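Local coordinates for Ice-binding protein (PDB 3UYU) that binds to the surface of ice crystals and inhibits their growth, conferring freeze tolerance with low thermal hysteresis activity, at residues D131-G136 with T159-A164; F194-T199 with A214-T219. The protein carries 2 engineered substitutions. All blocks are in the same frame, centred on the assembly; numbering follows the deposited sequence.

Overall arrangement
Both contacts join neighbouring parallel strands of the right-handed beta-helix, but on different sides of it. Contact 1 pairs strand 132-135 with strand 158-161 on one face. Contact 2 pairs strand 195-197 with strand 212-216 on the face that also carries Thr45 and Ser127, which, with Ala214, are inferred to bind ice. Ala214 itself belongs to contact 2, with its side chain about 8 Å from that of Thr45, whereas in contact 1 the Leu132 side chain is about 10 Å from that of Ser127. The two contacts do not touch: their centres are 23 Å apart and their nearest atoms about 14 Å.

Contact 1: D131-G136 with T159-A164; sequences DLTFEG and TLAGGA
Thr133 and Thr159 meet through their hydroxyls, the two OG1 atoms hydrogen-bonded at 2.7 Å while the side chains cross obliquely. Thr159 reaches this position because its OG1 stands between its own backbone N and carbonyl carbon (chi1 75°); CG2 of Thr133 also rests 3.4 Å from that oxygen. A valine in place of Thr133 would probably leave the Thr159 hydroxyl without this partner on the strand surface. Farther along the same face, Thr133 CG2 lies 4.0 Å from Ala161 CB. These are successive coils of the right-handed beta-helix, so the strands run parallel, and Phe134 N donates to Thr159 O (2.9 Å) before Phe134 O accepts from Ala161 N (2.8 Å). Phe134 turns to the other face, into the interior, where its ring meets Trp142 edge-to-face; across the pair, Thr159 O lies at the ring's edge, 3.7 Å from Phe134 CD2, and Leu160 CD2 approaches obliquely. Just past strand 132-135, Gly136 N donates to Ala161 O, tilted 29° from the carbonyl plane. A type I' turn from Ala161 to Ala164 follows; a side chain on Gly162 would run into Gly136 N and the preceding carbonyl.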
loop_
_atom_site.group_PDB
_atom_site.type_symbol
_atom_site.label_atom_id
_atom_site.label_comp_id
_atom_site.label_asym_id
_atom_site.label_seq_id
_atom_site.Cartn_x
_atom_site.Cartn_y
_atom_site.Cartn_z
ATOM N N ASP A 131 -6.217 35.846 -2.904
ATOM C CA ASP A 131 -6.872 34.768 -2.178
ATOM C C ASP A 131 -7.773 33.928 -3.064
ATOM O O ASP A 131 -8.284 34.411 -4.080
ATOM C CB ASP A 131 -7.749 35.372 -1.027
ATOM C CG ASP A 131 -6.913 36.058 0.047
ATOM O OD1 ASP A 131 -5.665 35.979 0.107
ATOM O OD2 ASP A 131 -7.522 36.794 0.870
ATOM N N LEU A 132 -7.971 32.660 -2.697
ATOM C CA LEU A 132 -8.762 31.709 -3.437
ATOM C C LEU A 132 -9.695 31.001 -2.461
ATOM O O LEU A 132 -9.256 30.579 -1.370
ATOM C CB LEU A 132 -7.810 30.669 -4.083
ATOM C CG LEU A 132 -8.459 29.515 -4.887
ATOM C CD1 LEU A 132 -9.136 30.068 -6.130
ATOM C CD2 LEU A 132 -7.308 28.526 -5.269
ATOM N N THR A 133 -10.959 30.925 -2.821
ATOM C CA THR A 133 -11.970 30.301 -1.959
ATOM C C THR A 133 -12.504 29.051 -2.597
ATOM O O THR A 133 -12.796 29.040 -3.776
ATOM C CB THR A 133 -13.140 31.277 -1.758
ATOM O OG1 THR A 133 -12.655 32.462 -1.110
ATOM C CG2 THR A 133 -14.232 30.623 -0.860
ATOM N N PHE A 134 -12.601 27.977 -1.816
ATOM C CA PHE A 134 -13.286 26.728 -2.238
ATOM C C PHE A 134 -14.609 26.732 -1.543
ATOM O O PHE A 134 -14.625 26.812 -0.314
ATOM C CB PHE A 134 -12.469 25.495 -1.833
ATOM C CG PHE A 134 -11.108 25.495 -2.417
ATOM C CD1 PHE A 134 -10.782 24.693 -3.519
ATOM C CD2 PHE A 134 -10.133 26.290 -1.886
ATOM C CE1 PHE A 134 -9.473 24.736 -4.067
ATOM C CE2 PHE A 134 -8.844 26.332 -2.431
ATOM C CZ PHE A 134 -8.532 25.528 -3.551
ATOM N N GLU A 135 -15.692 26.617 -2.304
ATOM C CA GLU A 135 -17.044 26.582 -1.678
ATOM C C GLU A 135 -17.767 25.311 -1.994
ATOM O O GLU A 135 -18.097 25.063 -3.199
ATOM C CB GLU A 135 -17.877 27.767 -2.142
ATOM C CG GLU A 135 -19.201 27.864 -1.382
ATOM C CD GLU A 135 -20.163 28.903 -1.969
ATOM O OE1 GLU A 135 -19.709 30.054 -2.249
ATOM O OE2 GLU A 135 -21.386 28.553 -2.120
ATOM N N GLY A 136 -18.033 24.467 -0.993
ATOM C CA GLY A 136 -18.825 23.271 -1.226
ATOM C C GLY A 136 -18.989 22.578 0.095
ATOM O O GLY A 136 -18.371 23.007 1.058
ATOM N N THR A 159 -9.069 29.791 1.267
ATOM C CA THR A 159 -10.136 29.832 2.288
ATOM C C THR A 159 -11.138 28.749 1.975
ATOM O O THR A 159 -11.442 28.464 0.799
ATOM C CB THR A 159 -10.776 31.294 2.310
ATOM O OG1 THR A 159 -11.599 31.454 1.206
ATOM C CG2 THR A 159 -9.768 32.305 2.309
ATOM N N LEU A 160 -11.670 28.131 3.029
ATOM C CA LEU A 160 -12.682 27.099 2.863
ATOM C C LEU A 160 -14.044 27.759 3.201
ATOM O O LEU A 160 -14.186 28.588 4.181
ATOM C CB LEU A 160 -12.417 25.910 3.817
ATOM C CG LEU A 160 -11.089 25.210 3.585
ATOM C CD1 LEU A 160 -10.877 24.082 4.652
ATOM C CD2 LEU A 160 -10.940 24.784 2.129
ATOM N N ALA A 161 -15.033 27.419 2.380
ATOM C CA ALA A 161 -16.409 27.872 2.688
ATOM C C ALA A 161 -17.413 26.814 2.394
ATOM O O ALA A 161 -17.135 25.916 1.619
ATOM C CB ALA A 161 -16.695 29.117 1.848
ATOM N N GLY A 162 -18.611 26.878 3.008
ATOM C CA GLY A 162 -19.654 25.958 2.695
ATOM C C GLY A 162 -19.620 24.610 3.397
ATOM O O GLY A 162 -20.477 23.757 3.183
ATOM N N GLY A 163 -18.590 24.363 4.217
ATOM C CA GLY A 163 -18.411 23.050 4.883
ATOM C C GLY A 163 -17.200 22.252 4.390
ATOM O O GLY A 163 -16.891 21.206 4.994
ATOM N N ALA A 164 -16.515 22.832 3.404
ATOM C CA ALA A 164 -15.415 22.128 2.636
ATOM C C ALA A 164 -14.296 21.699 3.578
ATOM O O ALA A 164 -14.037 22.326 4.609
ATOM C CB ALA A 164 -14.856 23.025 1.529
#

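Contact 2: F194-T199 with A214-T219; sequences FVTLQT and ALQKAT
Ala214 N donates to Val195 O at 2.7 Å, and Ala214 O accepts from Leu197 N at the same length. A third backbone bond runs from Gln216 N to Leu197 O. This is the regular parallel pairing of adjacent coils in a right-handed beta-helix, on the sheet that carries the inferred ice-binding sites, Ala214 among them. The Ala214 methyl, on the same face as Thr196, meets the Phe194 ring in plane, at its edge, with Phe194 CE1 3.8 Å from Ala214 CB; the Ala214 side chain also touches Ser23 of strand 21-25. The opposite face of the pair is buried. There Leu197 and Leu215 lie side by side and point the same way, both with CG anti to the carbonyl carbon (chi1 -64° and -59°). Leu197 CD1 packs against Leu215 CD2 at 3.9 Å. Ala218, on the chain that turns away after the strand, packs its CB 3.7 Å from Leu197 CB, while its N is held by Ser28 OG. Back on the Thr196 side, the extended Gln216 side chain reaches across the other segment. Its NE2 passes 3.7 Å from Thr196 CG2. Gln198 runs alongside it, pointing the same way, with the two amide planes turned only slightly against each other. The amide oxygen of Gln216 lies close to the backbone where strand 195-197 has ended: OE1 accepts a weak hydrogen bond from Thr199 N at 3.2 Å, with an angle of only 135° at the hydrogen, and the same oxygen is 3.4 Å from Thr199 CG2.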
loop_
_atom_site.group_PDB
_atom_site.type_symbol
_atom_site.label_atom_id
_atom_site.label_comp_id
_atom_site.label_asym_id
_atom_site.label_seq_id
_atom_site.Cartn_x
_atom_site.Cartn_y
_atom_site.Cartn_z
ATOM N N PHE A 194 9.525 19.820 -8.509
ATOM C CA PHE A 194 9.999 20.436 -7.287
ATOM C C PHE A 194 8.832 21.145 -6.580
ATOM O O PHE A 194 7.950 21.648 -7.255
ATOM C CB PHE A 194 11.032 21.504 -7.675
ATOM C CG PHE A 194 12.178 21.617 -6.728
ATOM C CD1 PHE A 194 12.019 22.250 -5.477
ATOM C CD2 PHE A 194 13.428 21.111 -7.061
ATOM C CE1 PHE A 194 13.056 22.386 -4.592
ATOM C CE2 PHE A 194 14.500 21.253 -6.174
ATOM C CZ PHE A 194 14.307 21.897 -4.930
ATOM N N VAL A 195 8.823 21.129 -5.243
ATOM C CA VAL A 195 7.895 22.002 -4.443
ATOM C C VAL A 195 8.724 22.829 -3.491
ATOM O O VAL A 195 9.546 22.288 -2.719
ATOM C CB VAL A 195 6.912 21.145 -3.607
ATOM C CG1 VAL A 195 5.928 22.060 -2.794
ATOM C CG2 VAL A 195 6.088 20.228 -4.495
ATOM N N THR A 196 8.487 24.161 -3.507
ATOM C CA THR A 196 9.123 25.076 -2.544
ATOM C C THR A 196 8.049 25.788 -1.755
ATOM O O THR A 196 7.176 26.394 -2.385
ATOM C CB THR A 196 9.895 26.154 -3.307
ATOM O OG1 THR A 196 10.876 25.485 -4.129
ATOM C CG2 THR A 196 10.650 27.119 -2.346
ATOM N N LEU A 197 8.158 25.690 -0.442
ATOM C CA LEU A 197 7.273 26.466 0.416
ATOM C C LEU A 197 8.133 27.635 0.893
ATOM O O LEU A 197 9.019 27.427 1.719
ATOM C CB LEU A 197 6.689 25.665 1.595
ATOM C CG LEU A 197 5.750 24.477 1.241
ATOM C CD1 LEU A 197 5.003 24.165 2.573
ATOM C CD2 LEU A 197 4.901 24.470 0.012
ATOM N N GLN A 198 7.883 28.807 0.328
ATOM C CA GLN A 198 8.746 29.962 0.632
ATOM C C GLN A 198 8.517 30.515 2.048
ATOM O O GLN A 198 7.513 30.260 2.724
ATOM C CB GLN A 198 8.666 31.054 -0.459
ATOM C CG GLN A 198 9.086 30.578 -1.931
ATOM C CD GLN A 198 9.038 31.654 -2.992
ATOM O OE1 GLN A 198 8.164 32.506 -3.015
ATOM N NE2 GLN A 198 9.967 31.597 -3.921
ATOM N N THR A 199 9.478 31.343 2.450
ATOM C CA THR A 199 9.571 31.821 3.822
ATOM C C THR A 199 8.261 32.205 4.487
ATOM O O THR A 199 7.493 33.081 4.009
ATOM C CB THR A 199 10.774 32.794 4.076
ATOM O OG1 THR A 199 10.575 33.714 5.141
ATOM C CG2 THR A 199 11.545 33.120 2.862
ATOM N N ALA A 214 11.451 21.755 -0.855
ATOM C CA ALA A 214 12.209 22.705 -0.086
ATOM C C ALA A 214 11.286 23.545 0.811
ATOM O O ALA A 214 10.304 24.151 0.304
ATOM C CB ALA A 214 13.004 23.611 -1.029
ATOM N N LEU A 215 11.597 23.556 2.103
ATOM C CA LEU A 215 10.813 24.319 3.102
ATOM C C LEU A 215 11.660 25.540 3.496
ATOM O O LEU A 215 12.846 25.389 3.792
ATOM C CB LEU A 215 10.592 23.507 4.331
ATOM C CG LEU A 215 9.839 22.205 3.980
ATOM C CD1 LEU A 215 9.791 21.501 5.253
ATOM C CD2 LEU A 215 8.418 22.414 3.305
ATOM N N GLN A 216 11.040 26.705 3.540
ATOM C CA GLN A 216 11.716 27.941 4.038
ATOM C C GLN A 216 10.894 28.460 5.243
ATOM O O GLN A 216 9.840 29.116 5.059
ATOM C CB GLN A 216 11.770 28.946 2.898
ATOM C CG GLN A 216 12.659 28.588 1.753
ATOM C CD GLN A 216 12.555 29.522 0.546
ATOM O OE1 GLN A 216 11.907 30.604 0.571
ATOM N NE2 GLN A 216 13.189 29.106 -0.559
ATOM N N LYS A 217 11.324 28.106 6.448
ATOM C CA LYS A 217 10.622 28.534 7.690
ATOM C C LYS A 217 9.111 28.267 7.522
ATOM O O LYS A 217 8.229 29.133 7.740
ATOM C CB LYS A 217 10.869 30.041 7.979
ATOM C CG LYS A 217 12.299 30.303 8.193
ATOM C CD LYS A 217 12.530 31.717 8.753
ATOM C CE LYS A 217 13.995 32.061 8.827
ATOM N NZ LYS A 217 14.449 31.567 10.119
ATOM N N ALA A 218 8.785 27.032 7.125
ATOM C CA ALA A 218 7.417 26.776 6.597
ATOM C C ALA A 218 6.670 25.825 7.516
ATOM O O ALA A 218 7.282 24.999 8.232
ATOM C CB ALA A 218 7.475 26.172 5.221
ATOM N N THR A 219 5.343 25.942 7.508
ATOM C CA THR A 219 4.476 25.132 8.341
ATOM C C THR A 219 3.657 24.196 7.456
ATOM O O THR A 219 3.117 24.637 6.428
ATOM C CB THR A 219 3.535 26.073 9.060
ATOM O OG1 THR A 219 4.338 26.815 10.027
ATOM C CG2 THR A 219 2.409 25.358 9.737
#